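Local coordinates for GDSL-like Lipase/Acylhydrolase family protein (Neisseria meningitidis, PDB 4K9S), which probably hydrolyses O-acetyl esters of peptidoglycan, as a serine-type acylhydrolase of the GDSL (SGNH hydrolase) family, at residues 132-137 against 186-191. Sequence-based numbering, arbitrary orientation.
Sequences GGSMTL and PLTIHT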
loop_
_atom_site.group_PDB
_atom_site.type_symbol
_atom_site.label_atom_id
_atom_site.label_comp_id
_atom_site.label_asym_id
_atom_site.label_seq_id
_atom_site.Cartn_x
_atom_site.Cartn_y
_atom_site.Cartn_z
ATOM N N GLY A 132 -20.118 -12.173 -18.899
ATOM C CA GLY A 132 -20.802 -10.916 -19.146
ATOM C C GLY A 132 -20.384 -9.810 -18.191
ATOM O O GLY A 132 -21.058 -8.785 -18.075
ATOM N N GLY A 133 -19.259 -10.007 -17.513
ATOM C CA GLY A 133 -18.796 -9.037 -16.531
ATOM C C GLY A 133 -18.347 -7.716 -17.132
ATOM O O GLY A 133 -17.887 -7.652 -18.268
ATOM N N SER A 134 -18.470 -6.651 -16.356
ATOM C CA SER A 134 -18.107 -5.327 -16.831
ATOM C C SER A 134 -17.638 -4.476 -15.653
ATOM O O SER A 134 -18.210 -4.542 -14.568
ATOM C CB SER A 134 -19.316 -4.681 -17.513
ATOM O OG SER A 134 -18.995 -3.417 -18.057
HETATM N N MSE A 135 -16.589 -3.690 -15.865
HETATM C CA MSE A 135 -16.049 -2.831 -14.821
HETATM C C MSE A 135 -15.488 -1.567 -15.451
HETATM O O MSE A 135 -14.744 -1.644 -16.431
HETATM C CB MSE A 135 -14.932 -3.568 -14.083
HETATM C CG MSE A 135 -14.323 -2.844 -12.930
HETATM SE SE MSE A 135 -15.622 -2.366 -11.550
HETATM C CE MSE A 135 -15.259 -0.581 -11.712
ATOM N N THR A 136 -15.855 -0.402 -14.919
ATOM C CA THR A 136 -15.213 0.841 -15.348
ATOM C C THR A 136 -14.661 1.676 -14.190
ATOM O O THR A 136 -15.330 1.902 -13.193
ATOM C CB THR A 136 -16.077 1.703 -16.314
ATOM O OG1 THR A 136 -16.027 3.084 -15.919
ATOM C CG2 THR A 136 -17.487 1.249 -16.347
ATOM N N LEU A 137 -13.419 2.108 -14.332
ATOM C CA LEU A 137 -12.756 2.923 -13.336
ATOM C C LEU A 137 -12.659 4.306 -13.914
ATOM O O LEU A 137 -12.113 4.475 -15.003
ATOM C CB LEU A 137 -11.345 2.405 -13.094
ATOM C CG LEU A 137 -11.215 0.929 -12.720
ATOM C CD1 LEU A 137 -10.601 0.152 -13.859
ATOM C CD2 LEU A 137 -10.385 0.775 -11.471
ATOM N N PRO A 186 -11.698 7.357 -18.794
ATOM C CA PRO A 186 -12.290 6.207 -18.099
ATOM C C PRO A 186 -11.935 4.874 -18.742
ATOM O O PRO A 186 -11.830 4.785 -19.959
ATOM C CB PRO A 186 -13.798 6.453 -18.233
ATOM C CG PRO A 186 -13.931 7.876 -18.557
ATOM C CD PRO A 186 -12.734 8.230 -19.358
ATOM N N LEU A 187 -11.766 3.851 -17.912
ATOM C CA LEU A 187 -11.281 2.545 -18.344
ATOM C C LEU A 187 -12.390 1.519 -18.224
ATOM O O LEU A 187 -12.898 1.301 -17.130
ATOM C CB LEU A 187 -10.136 2.111 -17.430
ATOM C CG LEU A 187 -9.300 0.919 -17.868
ATOM C CD1 LEU A 187 -8.394 1.368 -18.996
ATOM C CD2 LEU A 187 -8.478 0.388 -16.707
ATOM N N THR A 188 -12.773 0.892 -19.336
ATOM C CA THR A 188 -13.820 -0.104 -19.277
ATOM C C THR A 188 -13.343 -1.501 -19.676
ATOM O O THR A 188 -12.942 -1.746 -20.820
ATOM C CB THR A 188 -15.053 0.299 -20.095
ATOM O OG1 THR A 188 -15.679 1.451 -19.499
ATOM C CG2 THR A 188 -16.052 -0.861 -20.144
ATOM N N ILE A 189 -13.402 -2.414 -18.711
ATOM C CA ILE A 189 -12.990 -3.794 -18.911
ATOM C C ILE A 189 -14.188 -4.710 -19.010
ATOM O O ILE A 189 -14.983 -4.808 -18.058
ATOM C CB ILE A 189 -12.154 -4.272 -17.745
ATOM C CG1 ILE A 189 -11.135 -3.194 -17.374
ATOM C CG2 ILE A 189 -11.486 -5.597 -18.082
ATOM C CD1 ILE A 189 -10.298 -3.576 -16.176
ATOM N N HIS A 190 -14.312 -5.379 -20.160
ATOM C CA HIS A 190 -15.402 -6.322 -20.403
ATOM C C HIS A 190 -14.893 -7.738 -20.302
ATOM O O HIS A 190 -13.765 -8.051 -20.696
ATOM C CB HIS A 190 -15.981 -6.149 -21.802
ATOM C CG HIS A 190 -16.870 -4.960 -21.953
ATOM N ND1 HIS A 190 -17.597 -4.435 -20.907
ATOM C CD2 HIS A 190 -17.154 -4.195 -23.035
ATOM C CE1 HIS A 190 -18.294 -3.399 -21.337
ATOM N NE2 HIS A 190 -18.040 -3.232 -22.621
ATOM N N THR A 191 -15.743 -8.622 -19.824
ATOM C CA THR A 191 -15.299 -9.980 -19.654
ATOM C C THR A 191 -16.407 -10.940 -20.103
ATOM O O THR A 191 -17.478 -11.038 -19.506
ATOM C CB THR A 191 -14.746 -10.174 -18.203
ATOM O OG1 THR A 191 -13.820 -11.256 -18.168
ATOM C CG2 THR A 191 -15.807 -10.408 -17.238
#
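The imidazole of H190 meets S134 at its edge: S134 CB lies in the ring plane, and S134 OG, swung anti to the backbone N (chi1 -177°), sits near that plane, 3.3 Å from H190 ND1. On the same face of the sheet T136 and T188 run alongside each other, T188 OG1 packing on T136 CB at 3.2 Å. Three antiparallel hydrogen-bonded pairs, G133-T191, M135-I189 and L137-L187, join the strands. The straightest bond is L187 N to L137 O (N-H...O angle 169°), whereas G133 N to T191 O is weak. Strands 133-139 and 187-191 are neighbours in a five-stranded antiparallel sheet, in what is probably the peptidoglycan O-acetylesterase N-terminal domain; 102-106 flanks 133-139, and 161-164 flanks 187-191. The other face, with M135, L137, L187, I189 and T191, is largely apolar and buried: L137 CD1 reaches L187 CD2 at 3.6 Å, and L137 and I189 both rest on I200 of strand 195-203, which belongs to a second antiparallel sheet. The selenomethionine M135 bends away toward H104; M135 and I189 both touch W108. At the end of the ladder T191 CG2 lies 3.4 Å from G133 CA, while T191 OG1 is hydrogen-bonded to M193 O.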